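Local atomic coordinates of alpha,alpha-trehalose-phosphate synthase (UDP-forming) (Burkholderia multivorans, PDB entry 5UOF), a protein that belongs to glycosyltransferase family 20 and is built on the GT-B fold, with two Rossmann-like domains facing each other. Residues A[190-195]-A[226-231]; A[135-140]-A[456-461]; A[202-207]-A[219-224]; A[146-151]-A[183-188]. All blocks are in the same frame, centred on the assembly; numbering follows the deposited sequence. Where two conformers were deposited one is given.

Contact 1: residues A[190-195]-A[226-231]; sequences DVTGFQ and RVVKVA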
loop_
_atom_site.group_PDB
_atom_site.type_symbol
_atom_site.label_atom_id
_atom_site.label_comp_id
_atom_site.label_asym_id
_atom_site.label_seq_id
_atom_site.Cartn_x
_atom_site.Cartn_y
_atom_site.Cartn_z
ATOM N N ASP A 190 13.748 -14.945 18.935
ATOM C CA ASP A 190 12.824 -15.720 19.754
ATOM C C ASP A 190 11.547 -14.950 20.040
ATOM O O ASP A 190 10.491 -15.561 20.240
ATOM C CB ASP A 190 13.483 -16.120 21.070
ATOM C CG ASP A 190 14.750 -16.880 20.845
ATOM O OD1 ASP A 190 14.663 -18.029 20.365
ATOM O OD2 ASP A 190 15.826 -16.304 21.095
ATOM N N VAL A 191 11.630 -13.622 20.073
ATOM C CA VAL A 191 10.477 -12.753 20.266
ATOM C C VAL A 191 10.527 -11.659 19.208
ATOM O O VAL A 191 11.549 -10.976 19.060
ATOM C CB VAL A 191 10.450 -12.128 21.676
ATOM C CG1 VAL A 191 9.191 -11.266 21.853
ATOM C CG2 VAL A 191 10.540 -13.208 22.773
ATOM N N THR A 192 9.437 -11.505 18.463
ATOM C CA THR A 192 9.297 -10.446 17.470
ATOM C C THR A 192 8.109 -9.587 17.880
ATOM O O THR A 192 6.960 -10.037 17.803
ATOM C CB THR A 192 9.120 -11.039 16.072
ATOM O OG1 THR A 192 10.243 -11.884 15.781
ATOM C CG2 THR A 192 9.056 -9.949 15.038
ATOM N N GLY A 193 8.386 -8.366 18.324
ATOM C CA GLY A 193 7.368 -7.486 18.869
ATOM C C GLY A 193 7.046 -6.349 17.927
ATOM O O GLY A 193 7.919 -5.850 17.209
ATOM N N PHE A 194 5.777 -5.945 17.945
ATOM C CA PHE A 194 5.236 -4.911 17.081
ATOM C C PHE A 194 4.478 -3.880 17.908
ATOM O O PHE A 194 4.122 -4.114 19.064
ATOM C CB PHE A 194 4.296 -5.511 16.029
ATOM C CG PHE A 194 4.967 -6.511 15.131
ATOM C CD1 PHE A 194 5.604 -6.093 13.982
ATOM C CD2 PHE A 194 4.972 -7.858 15.459
ATOM C CE1 PHE A 194 6.243 -7.008 13.157
ATOM C CE2 PHE A 194 5.601 -8.778 14.643
ATOM C CZ PHE A 194 6.230 -8.347 13.484
ATOM N N GLN A 195 4.193 -2.738 17.280
ATOM C CA GLN A 195 3.451 -1.694 17.983
ATOM C C GLN A 195 1.999 -2.102 18.225
ATOM O O GLN A 195 1.471 -1.910 19.329
ATOM C CB GLN A 195 3.520 -0.372 17.209
ATOM C CG GLN A 195 4.932 0.274 17.210
ATOM C CD GLN A 195 5.219 1.133 18.450
ATOM O OE1 GLN A 195 4.608 0.962 19.513
ATOM N NE2 GLN A 195 6.143 2.079 18.303
ATOM N N ARG A 226 12.293 -22.458 13.486
ATOM C CA ARG A 226 12.350 -21.839 14.799
ATOM C C ARG A 226 10.939 -21.642 15.341
ATOM O O ARG A 226 9.951 -21.713 14.606
ATOM C CB ARG A 226 13.104 -20.505 14.745
ATOM C CG ARG A 226 14.532 -20.642 14.191
ATOM C CD ARG A 226 15.326 -19.354 14.357
ATOM N NE ARG A 226 15.324 -18.896 15.744
ATOM C CZ ARG A 226 16.252 -19.224 16.636
ATOM N NH1 ARG A 226 17.261 -20.013 16.289
ATOM N NH2 ARG A 226 16.174 -18.769 17.875
ATOM N N VAL A 227 10.856 -21.427 16.648
ATOM C CA VAL A 227 9.605 -21.095 17.315
ATOM C C VAL A 227 9.692 -19.633 17.725
ATOM O O VAL A 227 10.611 -19.236 18.448
ATOM C CB VAL A 227 9.348 -22.003 18.528
ATOM C CG1 VAL A 227 7.950 -21.761 19.080
ATOM C CG2 VAL A 227 9.510 -23.458 18.137
ATOM N N VAL A 228 8.745 -18.826 17.265
ATOM C CA VAL A 228 8.808 -17.381 17.422
ATOM C C VAL A 228 7.576 -16.931 18.191
ATOM O O VAL A 228 6.451 -17.271 17.813
ATOM C CB VAL A 228 8.877 -16.670 16.056
ATOM C CG1 VAL A 228 9.130 -15.189 16.242
ATOM C CG2 VAL A 228 9.944 -17.309 15.164
ATOM N N LYS A 229 7.795 -16.201 19.281
ATOM C CA LYS A 229 6.718 -15.506 19.979
ATOM C C LYS A 229 6.462 -14.179 19.278
ATOM O O LYS A 229 7.362 -13.335 19.192
ATOM C CB LYS A 229 7.099 -15.284 21.440
ATOM C CG LYS A 229 6.299 -14.217 22.145
ATOM C CD LYS A 229 5.027 -14.780 22.716
ATOM C CE LYS A 229 4.368 -13.779 23.644
ATOM N NZ LYS A 229 3.080 -14.328 24.132
ATOM N N VAL A 230 5.241 -13.989 18.780
ATOM C CA VAL A 230 4.870 -12.807 18.011
ATOM C C VAL A 230 3.782 -12.075 18.788
ATOM O O VAL A 230 2.751 -12.672 19.127
ATOM C CB VAL A 230 4.395 -13.180 16.599
ATOM C CG1 VAL A 230 4.097 -11.927 15.789
ATOM C CG2 VAL A 230 5.467 -14.012 15.894
ATOM N N ALA A 231 4.012 -10.797 19.079
ATOM C CA ALA A 231 3.095 -10.082 19.963
ATOM C C ALA A 231 3.204 -8.585 19.718
ATOM O O ALA A 231 4.178 -8.097 19.134
ATOM C CB ALA A 231 3.371 -10.394 21.439
HETATM O O HOH W 1 12.753 -19.664 20.262
HETATM O O HOH W 2 10.164 -18.149 21.264
#
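Asp190 begins the pairing with both its carbonyl and its carboxylate: its O accepts Lys229 N at 2.9 Å (N-H...O 167°), while OD1 forms a salt bridge to Arg226 NH2 at 3.0 Å. That N-H bond is weak, being bent to 122°, and the carboxylate and guanidinium planes stand 56° apart; the firmer partners are on OD2, held by Arg151 and by the backbone of Ile159. At Val191 the parallel bridge to Lys229 sets the two side chains alongside each other, pointing the same way, with CG1 of Val191 4.1 Å from CG of Lys229 on the face covered by helix 450-472. Thr192 turns to the other face. Its N donates to Lys229 O at 2.9 Å, and its O takes a longer, weak bond from Ala231 N. Gly193 pairs with Ala231. Phe194 N then bonds to Ala231 O at 2.9 Å, and the edge of its ring, at CE2, meets Val230 CG1 at 3.7 Å under helix 197-209. Backbone bonds thus fix the parallel register, whereas the Asp190 carboxylate, shared between Arg151 and Arg226, probably offsets the close approach of those two positive charges.

Contact 2: residues A[135-140]-A[456-461]; sequences LIWVHD and TFVADL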
loop_
_atom_site.group_PDB
_atom_site.type_symbol
_atom_site.label_atom_id
_atom_site.label_comp_id
_atom_site.label_asym_id
_atom_site.label_seq_id
_atom_site.Cartn_x
_atom_site.Cartn_y
_atom_site.Cartn_z
ATOM N N LEU A 135 20.301 -11.685 27.801
ATOM C CA LEU A 135 19.084 -11.428 27.038
ATOM C C LEU A 135 19.337 -10.249 26.103
ATOM O O LEU A 135 19.707 -9.162 26.562
ATOM C CB LEU A 135 17.920 -11.134 27.983
ATOM C CG LEU A 135 17.735 -12.136 29.122
ATOM C CD1 LEU A 135 16.696 -11.637 30.121
ATOM C CD2 LEU A 135 17.343 -13.503 28.589
ATOM N N ILE A 136 19.124 -10.450 24.803
ATOM C CA ILE A 136 19.466 -9.457 23.789
ATOM C C ILE A 136 18.181 -8.866 23.229
ATOM O O ILE A 136 17.288 -9.609 22.808
ATOM C CB ILE A 136 20.321 -10.073 22.672
ATOM C CG1 ILE A 136 21.526 -10.799 23.297
ATOM C CG2 ILE A 136 20.788 -9.000 21.703
ATOM C CD1 ILE A 136 22.407 -11.484 22.270
ATOM N N TRP A 137 18.108 -7.532 23.196
ATOM C CA TRP A 137 16.923 -6.801 22.738
ATOM C C TRP A 137 17.336 -5.811 21.652
ATOM O O TRP A 137 17.962 -4.787 21.949
ATOM C CB TRP A 137 16.256 -6.082 23.906
ATOM C CG TRP A 137 14.887 -5.532 23.581
ATOM C CD1 TRP A 137 14.221 -5.622 22.393
ATOM C CD2 TRP A 137 14.034 -4.814 24.472
ATOM N NE1 TRP A 137 12.996 -5.004 22.489
ATOM C CE2 TRP A 137 12.857 -4.502 23.759
ATOM C CE3 TRP A 137 14.147 -4.411 25.812
ATOM C CZ2 TRP A 137 11.806 -3.800 24.334
ATOM C CZ3 TRP A 137 13.089 -3.703 26.380
ATOM C CH2 TRP A 137 11.941 -3.412 25.641
ATOM N N VAL A 138 16.964 -6.112 20.396
ATOM C CA VAL A 138 17.327 -5.330 19.213
ATOM C C VAL A 138 16.168 -4.418 18.827
ATOM O O VAL A 138 15.010 -4.854 18.784
ATOM C CB VAL A 138 17.692 -6.265 18.044
ATOM C CG1 VAL A 138 18.099 -5.457 16.810
ATOM C CG2 VAL A 138 18.797 -7.237 18.467
ATOM N N HIS A 139 16.475 -3.163 18.492
ATOM C CA HIS A 139 15.446 -2.159 18.235
ATOM C C HIS A 139 15.459 -1.666 16.799
ATOM O O HIS A 139 16.453 -1.099 16.335
ATOM C CB HIS A 139 15.590 -0.988 19.200
ATOM C CG HIS A 139 15.162 -1.345 20.578
ATOM N ND1 HIS A 139 13.881 -1.111 21.035
ATOM C CD2 HIS A 139 15.803 -2.019 21.560
ATOM C CE1 HIS A 139 13.768 -1.585 22.263
ATOM N NE2 HIS A 139 14.918 -2.146 22.601
ATOM N N ASP A 140 14.339 -1.900 16.111
ATOM C CA ASP A 140 13.880 -1.193 14.919
ATOM C C ASP A 140 14.545 -1.615 13.611
ATOM O O ASP A 140 15.463 -2.443 13.583
ATOM C CB ASP A 140 14.019 0.318 15.099
ATOM C CG ASP A 140 12.839 1.080 14.497
ATOM O OD1 ASP A 140 11.858 0.418 14.066
ATOM O OD2 ASP A 140 12.887 2.328 14.434
ATOM N N THR A 456 6.810 -6.051 30.007
ATOM C CA THR A 456 6.240 -7.216 29.333
ATOM C C THR A 456 7.208 -7.784 28.302
ATOM O O THR A 456 7.304 -9.005 28.139
ATOM C CB THR A 456 4.900 -6.856 28.689
ATOM O OG1 THR A 456 5.085 -5.783 27.767
ATOM C CG2 THR A 456 3.904 -6.413 29.760
ATOM N N PHE A 457 7.948 -6.917 27.602
ATOM C CA PHE A 457 8.895 -7.441 26.624
ATOM C C PHE A 457 10.027 -8.183 27.326
ATOM O O PHE A 457 10.378 -9.304 26.943
ATOM C CB PHE A 457 9.448 -6.328 25.731
ATOM C CG PHE A 457 10.102 -6.847 24.475
ATOM C CD1 PHE A 457 11.382 -7.379 24.505
ATOM C CD2 PHE A 457 9.422 -6.829 23.269
ATOM C CE1 PHE A 457 11.978 -7.877 23.353
ATOM C CE2 PHE A 457 10.006 -7.318 22.111
ATOM C CZ PHE A 457 11.292 -7.849 22.149
ATOM N N VAL A 458 10.583 -7.589 28.385
ATOM C CA VAL A 458 11.660 -8.258 29.116
ATOM C C VAL A 458 11.162 -9.569 29.719
ATOM O O VAL A 458 11.878 -10.578 29.721
ATOM C CB VAL A 458 12.245 -7.316 30.184
ATOM C CG1 VAL A 458 13.184 -8.087 31.122
ATOM C CG2 VAL A 458 12.982 -6.161 29.516
ATOM N N ALA A 459 9.921 -9.585 30.219
ATOM C CA ALA A 459 9.359 -10.816 30.768
ATOM C C ALA A 459 9.240 -11.898 29.705
ATOM O O ALA A 459 9.452 -13.083 29.987
ATOM C CB ALA A 459 7.993 -10.546 31.397
ATOM N N ASP A 460 8.893 -11.519 28.474
ATOM C CA ASP A 460 8.804 -12.524 27.420
ATOM C C ASP A 460 10.182 -13.065 27.054
ATOM O O ASP A 460 10.319 -14.256 26.765
ATOM C CB ASP A 460 8.084 -11.951 26.199
ATOM C CG ASP A 460 6.578 -11.809 26.426
ATOM O OD1 ASP A 460 6.081 -12.327 27.451
ATOM O OD2 ASP A 460 5.889 -11.178 25.592
ATOM N N LEU A 461 11.217 -12.218 27.079
ATOM C CA LEU A 461 12.578 -12.725 26.899
ATOM C C LEU A 461 12.949 -13.695 28.010
ATOM O O LEU A 461 13.547 -14.750 27.760
ATOM C CB LEU A 461 13.573 -11.567 26.858
ATOM C CG LEU A 461 13.640 -10.752 25.572
ATOM C CD1 LEU A 461 14.521 -9.544 25.775
ATOM C CD2 LEU A 461 14.162 -11.622 24.431
#
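Trp137 and Phe457 form the tight part of this contact, an offset stack in which the indole five-membered ring and the phenyl ring have centroids 3.8 Å apart and planes 7° from parallel. The closest pair is Trp137 NE1 and Phe457 CE1 at 3.2 Å. Each residue has CG anti to its backbone N (chi1 -169° for Trp137, -163° for Phe457), sending the rings into the gap between strand and helix. On the opposite face of the indole, His139 NE2 sits 3.2 Å above the plane over its centre, so the indole has phenyl on one face and an imidazole nitrogen on the other. Away from the stack the fit is looser and its side chains apolar: Val458 CG2 approaches Trp137 CZ3 obliquely at 4.0 Å, Leu461 CD1 lies 4.3 Å from Trp137 CB, and Leu135 CB is 4.4 Å from Leu461 CD1. No hydrogen bond spans the two segments. Even this side is buried, with Pro158 near Leu135. Strand 135-139 belongs to the N-terminal sheet, and helix 450-472 follows the C-terminal domain in sequence. A last helix returning to pack on the N-terminal domain is a recognised feature of the GT-B fold.

Contact 3: residues A[202-207]-A[219-224]; sequences AFTDYI and GMLHAH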
loop_
_atom_site.group_PDB
_atom_site.type_symbol
_atom_site.label_atom_id
_atom_site.label_comp_id
_atom_site.label_asym_id
_atom_site.label_seq_id
_atom_site.Cartn_x
_atom_site.Cartn_y
_atom_site.Cartn_z
ATOM N N ALA A 202 -0.277 -8.558 10.373
ATOM C CA ALA A 202 0.328 -8.475 9.044
ATOM C C ALA A 202 1.487 -9.452 8.909
ATOM O O ALA A 202 1.626 -10.136 7.884
ATOM C CB ALA A 202 0.807 -7.047 8.770
ATOM N N PHE A 203 2.338 -9.525 9.934
ATOM C CA PHE A 203 3.450 -10.468 9.920
ATOM C C PHE A 203 2.937 -11.903 9.925
ATOM O O PHE A 203 3.397 -12.744 9.144
ATOM C CB PHE A 203 4.352 -10.191 11.124
ATOM C CG PHE A 203 5.543 -11.098 11.226
ATOM C CD1 PHE A 203 6.630 -10.937 10.378
ATOM C CD2 PHE A 203 5.594 -12.098 12.190
ATOM C CE1 PHE A 203 7.740 -11.772 10.475
ATOM C CE2 PHE A 203 6.703 -12.936 12.294
ATOM C CZ PHE A 203 7.777 -12.771 11.433
ATOM N N THR A 204 1.970 -12.192 10.800
ATOM C CA THR A 204 1.384 -13.527 10.869
ATOM C C THR A 204 0.746 -13.915 9.540
ATOM O O THR A 204 0.895 -15.054 9.080
ATOM C CB THR A 204 0.357 -13.578 12.004
ATOM O OG1 THR A 204 1.015 -13.275 13.240
ATOM C CG2 THR A 204 -0.252 -14.956 12.113
ATOM N N ASP A 205 0.039 -12.974 8.909
ATOM C CA ASP A 205 -0.559 -13.229 7.602
ATOM C C ASP A 205 0.492 -13.645 6.584
ATOM O O ASP A 205 0.269 -14.569 5.798
ATOM C CB ASP A 205 -1.292 -11.987 7.095
ATOM C CG ASP A 205 -2.659 -11.800 7.738
ATOM O OD1 ASP A 205 -3.135 -12.715 8.441
ATOM O OD2 ASP A 205 -3.258 -10.723 7.526
ATOM N N TYR A 206 1.630 -12.951 6.563
ATOM C CA TYR A 206 2.689 -13.317 5.628
ATOM C C TYR A 206 3.122 -14.758 5.850
ATOM O O TYR A 206 3.204 -15.549 4.903
ATOM C CB TYR A 206 3.884 -12.365 5.772
ATOM C CG TYR A 206 4.958 -12.564 4.707
ATOM C CD1 TYR A 206 5.914 -13.569 4.825
ATOM C CD2 TYR A 206 5.026 -11.728 3.595
ATOM C CE1 TYR A 206 6.890 -13.742 3.857
ATOM C CE2 TYR A 206 5.999 -11.905 2.620
ATOM C CZ TYR A 206 6.927 -12.913 2.760
ATOM O OH TYR A 206 7.895 -13.095 1.799
ATOM N N ILE A 207 3.387 -15.116 7.110
ATOM C CA ILE A 207 3.891 -16.453 7.434
ATOM C C ILE A 207 2.866 -17.518 7.058
ATOM O O ILE A 207 3.191 -18.518 6.405
ATOM C CB ILE A 207 4.247 -16.532 8.931
ATOM C CG1 ILE A 207 5.378 -15.561 9.280
ATOM C CG2 ILE A 207 4.576 -17.970 9.330
ATOM C CD1 ILE A 207 6.710 -15.998 8.788
ATOM N N GLY A 219 -0.268 -19.880 20.256
ATOM C CA GLY A 219 -0.075 -18.651 19.518
ATOM C C GLY A 219 1.322 -18.445 18.974
ATOM O O GLY A 219 1.538 -17.491 18.215
ATOM N N MET A 220 2.273 -19.298 19.345
ATOM C CA MET A 220 3.619 -19.210 18.803
ATOM C C MET A 220 3.605 -19.477 17.304
ATOM O O MET A 220 2.750 -20.202 16.787
ATOM C CB MET A 220 4.531 -20.222 19.494
ATOM C CG MET A 220 4.561 -20.093 20.997
ATOM S SD MET A 220 5.428 -18.611 21.515
ATOM C CE MET A 220 7.125 -19.116 21.304
ATOM N N LEU A 221 4.566 -18.888 16.600
ATOM C CA LEU A 221 4.746 -19.139 15.177
ATOM C C LEU A 221 5.891 -20.121 14.982
ATOM O O LEU A 221 6.970 -19.950 15.563
ATOM C CB LEU A 221 5.026 -17.843 14.415
ATOM C CG LEU A 221 3.858 -17.301 13.591
ATOM C CD1 LEU A 221 2.578 -17.315 14.410
ATOM C CD2 LEU A 221 4.157 -15.896 13.088
ATOM N N HIS A 222 5.654 -21.148 14.175
ATOM C CA HIS A 222 6.675 -22.130 13.831
ATOM C C HIS A 222 7.063 -21.901 12.378
ATOM O O HIS A 222 6.275 -22.185 11.471
ATOM C CB HIS A 222 6.162 -23.546 14.057
ATOM C CG HIS A 222 5.759 -23.811 15.470
ATOM N ND1 HIS A 222 6.506 -24.593 16.324
ATOM C CD2 HIS A 222 4.698 -23.374 16.191
ATOM C CE1 HIS A 222 5.918 -24.637 17.506
ATOM N NE2 HIS A 222 4.818 -23.906 17.452
ATOM N N ALA A 223 8.269 -21.384 12.161
ATOM C CA ALA A 223 8.681 -20.984 10.823
ATOM C C ALA A 223 10.197 -20.938 10.759
ATOM O O ALA A 223 10.864 -20.579 11.736
ATOM C CB ALA A 223 8.087 -19.620 10.435
ATOM N N HIS A 224 10.726 -21.284 9.582
ATOM C CA HIS A 224 12.166 -21.290 9.325
ATOM C C HIS A 224 12.914 -22.072 10.403
ATOM O O HIS A 224 13.975 -21.662 10.881
ATOM C CB HIS A 224 12.707 -19.864 9.205
ATOM C CG HIS A 224 12.252 -19.149 7.970
ATOM N ND1 HIS A 224 12.770 -19.419 6.719
ATOM C CD2 HIS A 224 11.325 -18.178 7.792
ATOM C CE1 HIS A 224 12.184 -18.640 5.827
ATOM N NE2 HIS A 224 11.304 -17.878 6.450
#
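The Phe203 ring meets Leu221 CD2 obliquely, with CE2 the nearest ring atom at 4.0 Å, while one of its faces is taken by Ile207 CG1, 4.2 Å above the plane and displaced toward the rim. Phe203 and Ile207 are one helical turn apart, and with CG of Phe203 anti to the backbone N (chi1 180°) the ring lies alongside the isoleucine, its far end coming nearer to the strand than its CB bond alone would suggest. The axes of helix 202-207 and strand 221-223 run 10.3 Å apart at 43°, a gap bridged by side chains alone. Leu221 touches three helix residues at once: its CD2 lies among Phe203 CE2, Ile207 CG1 at 4.0 Å and Thr204 OG1 at 4.1 Å. Its chi1 of -105° is off a staggered value, which may reflect this confinement. Thr204 brings no polar demand to the interface, since its hydroxyl bonds to Arg200 O in the preceding turn. Ile207 uses its second branch for Ala223, CG2 to CB 4.0 Å. No hydrogen bond crosses between the segments. Helix 197-209 thus packs against a face of the N-terminal sheet near its 213-215 end, with Leu221 also touching Val230 of strand 226-232, Ile207 leaning on Val183 of helix 179-186, and Asp205 reaching a salt bridge with Arg209 of the second subunit.

Contact 4: residues A[146-151]-A[183-188]; sequences FAHALR and VKFMCA. With EDO (1,2-ethanediol), chain I.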
loop_
_atom_site.group_PDB
_atom_site.type_symbol
_atom_site.label_atom_id
_atom_site.label_comp_id
_atom_site.label_asym_id
_atom_site.label_seq_id
_atom_site.Cartn_x
_atom_site.Cartn_y
_atom_site.Cartn_z
ATOM N N PHE A 146 19.807 -8.378 12.463
ATOM C CA PHE A 146 20.860 -8.504 13.472
ATOM C C PHE A 146 20.859 -9.886 14.128
ATOM O O PHE A 146 21.925 -10.489 14.311
ATOM C CB PHE A 146 20.702 -7.400 14.518
ATOM C CG PHE A 146 21.932 -7.182 15.371
ATOM C CD1 PHE A 146 22.977 -6.383 14.921
ATOM C CD2 PHE A 146 22.021 -7.745 16.632
ATOM C CE1 PHE A 146 24.099 -6.165 15.712
ATOM C CE2 PHE A 146 23.133 -7.527 17.427
ATOM C CZ PHE A 146 24.171 -6.736 16.967
ATOM N N ALA A 147 19.681 -10.398 14.518
ATOM C CA ALA A 147 19.625 -11.732 15.119
ATOM C C ALA A 147 20.127 -12.800 14.166
ATOM O O ALA A 147 20.839 -13.717 14.582
ATOM C CB ALA A 147 18.209 -12.085 15.557
ATOM N N HIS A 148 19.750 -12.717 12.891
ATOM C CA HIS A 148 20.198 -13.731 11.943
ATOM C C HIS A 148 21.719 -13.754 11.864
ATOM O O HIS A 148 22.333 -14.827 11.845
ATOM C CB HIS A 148 19.565 -13.476 10.569
ATOM C CG HIS A 148 19.877 -14.543 9.570
ATOM N ND1 HIS A 148 20.942 -14.457 8.700
ATOM C CD2 HIS A 148 19.298 -15.745 9.341
ATOM C CE1 HIS A 148 20.988 -15.546 7.956
ATOM N NE2 HIS A 148 20.004 -16.346 8.327
ATOM N N ALA A 149 22.345 -12.576 11.867
ATOM C CA ALA A 149 23.802 -12.510 11.850
ATOM C C ALA A 149 24.390 -13.114 13.121
ATOM O O ALA A 149 25.397 -13.831 13.067
ATOM C CB ALA A 149 24.252 -11.062 11.672
ATOM N N LEU A 150 23.763 -12.849 14.272
ATOM C CA LEU A 150 24.227 -13.460 15.517
ATOM C C LEU A 150 24.085 -14.981 15.474
ATOM O O LEU A 150 24.985 -15.708 15.919
ATOM C CB LEU A 150 23.457 -12.881 16.708
ATOM C CG LEU A 150 23.782 -11.443 17.128
ATOM C CD1 LEU A 150 22.840 -10.976 18.223
ATOM C CD2 LEU A 150 25.231 -11.302 17.597
ATOM N N ARG A 151 22.966 -15.483 14.933
ATOM C CA ARG A 151 22.789 -16.931 14.832
ATOM C C ARG A 151 23.896 -17.551 13.986
ATOM O O ARG A 151 24.438 -18.603 14.339
ATOM C CB ARG A 151 21.423 -17.283 14.250
ATOM C CG ARG A 151 20.222 -16.730 15.003
ATOM C CD ARG A 151 20.149 -17.239 16.443
ATOM N NE ARG A 151 18.914 -16.746 17.055
ATOM C CZ ARG A 151 18.683 -16.677 18.362
ATOM N NH1 ARG A 151 19.607 -17.067 19.236
ATOM N NH2 ARG A 151 17.517 -16.204 18.794
ATOM N N VAL A 183 11.734 -11.584 6.128
ATOM C CA VAL A 183 10.885 -12.318 7.058
ATOM C C VAL A 183 11.652 -13.491 7.667
ATOM O O VAL A 183 11.507 -13.786 8.861
ATOM C CB VAL A 183 9.584 -12.752 6.359
ATOM C CG1 VAL A 183 8.850 -13.779 7.191
ATOM C CG2 VAL A 183 8.686 -11.527 6.103
ATOM N N LYS A 184 12.512 -14.149 6.878
ATOM C CA LYS A 184 13.413 -15.146 7.457
ATOM C C LYS A 184 14.272 -14.542 8.568
ATOM O O LYS A 184 14.438 -15.150 9.633
ATOM C CB LYS A 184 14.302 -15.763 6.375
ATOM C CG LYS A 184 15.263 -16.825 6.925
ATOM C CD LYS A 184 16.169 -17.406 5.830
ATOM C CE LYS A 184 17.100 -16.345 5.272
ATOM N NZ LYS A 184 18.067 -16.895 4.280
ATOM N N PHE A 185 14.833 -13.350 8.336
ATOM C CA PHE A 185 15.604 -12.673 9.380
ATOM C C PHE A 185 14.771 -12.459 10.634
ATOM O O PHE A 185 15.254 -12.656 11.762
ATOM C CB PHE A 185 16.108 -11.324 8.875
ATOM C CG PHE A 185 17.106 -11.419 7.758
ATOM C CD1 PHE A 185 17.850 -12.570 7.553
ATOM C CD2 PHE A 185 17.319 -10.327 6.931
ATOM C CE1 PHE A 185 18.777 -12.640 6.527
ATOM C CE2 PHE A 185 18.242 -10.391 5.899
ATOM C CZ PHE A 185 18.971 -11.546 5.699
ATOM N N MET A 186 13.516 -12.055 10.458
ATOM C CA MET A 186 12.652 -11.791 11.597
ATOM C C MET A 186 12.361 -13.056 12.375
ATOM O O MET A 186 12.150 -12.998 13.591
ATOM C CB MET A 186 11.364 -11.132 11.112
ATOM C CG MET A 186 11.656 -9.762 10.542
ATOM S SD MET A 186 10.247 -8.896 9.867
ATOM C CE MET A 186 9.291 -8.575 11.364
ATOM N N CYS A 187 12.365 -14.204 11.710
ATOM C CA CYS A 187 12.181 -15.463 12.422
ATOM C C CYS A 187 13.442 -15.947 13.127
ATOM O O CYS A 187 13.383 -16.980 13.794
ATOM C CB CYS A 187 11.676 -16.545 11.466
ATOM S SG CYS A 187 10.032 -16.163 10.835
ATOM N N ALA A 188 14.568 -15.243 13.004
ATOM C CA ALA A 188 15.741 -15.588 13.803
ATOM C C ALA A 188 15.608 -15.147 15.257
ATOM O O ALA A 188 16.336 -15.660 16.116
ATOM C CB ALA A 188 16.997 -14.970 13.182
HETATM C C1 EDO I . 22.892 -10.037 8.277
HETATM O O1 EDO I . 24.034 -9.916 7.432
HETATM C C2 EDO I . 22.206 -11.365 8.011
HETATM O O2 EDO I . 22.972 -12.446 8.556
HETATM O O HOH W 3 17.575 -11.121 12.182
HETATM O O HOH W 4 19.552 -18.647 6.856
#
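His148 and Phe185 meet with their rings inclined at 46° and centroids 4.9 Å apart, a pairing that is neither a stack nor edge-to-face. Phe185 CD1 comes closest, 3.5 Å from His148 CG, and CE1 of the same ring lies over one face of the imidazole, toward its rim. With CG anti to the backbone N (chi1 -175°), His148 projects toward helix 179-186, and both of its ring nitrogens find partners in the imidazole plane. ND1 shares a hydrogen bond of 2.9 Å with O2 of 1,2-ethanediol, probably from the crystallisation liquor, and NE2 is 2.8 Å from a water that also has a weak bond to Lys184 NZ. At the backbone, a second water joins His148 N to Phe185 O. Ala188 CB packs against the helix backbone, 3.6 Å from His148 N and 3.9 Å from Ala147 CB. Arg151, bent at chi2, swings its guanidinium edge to the Ala188 carbonyl: NE and NH2 each reach Ala188 O at 3.0 Å, with that oxygen lying in the guanidinium plane. The remaining nitrogen, NH1, is taken by the carbonyls of Val155 and Asn157, and NH2 also bridges to Asp190. With two bonds on one carbonyl and further acceptors around it, the guanidinium is fixed in rotation, so the arginine ties helix 146-152 to the backbone just past helix 179-186, its charge probably balanced in part by Asp190.

From the N terminus, contact 2 opens first at 135-140 and closes only at 456-461, so its loop encloses the other three. Inside it, contact 4 closes the short loop from 146-151 to 183-188 before contact 1 opens at 190-195. Contact 3 is nested within the loop that contact 1 closes at 226-231; no loops cross. The strands of contacts 1, 2 and 3 all belong to the N-terminal sheet, to which contact 2 ties the C-terminal helix. Contacts 1 and 2 meet where Val191 touches Phe457, contacts 1 and 3 through Phe194 and Phe203, and contacts 1 and 4 where Arg226 packs on the Cys187 carbonyl. Phe203 and Met186 join contacts 3 and 4.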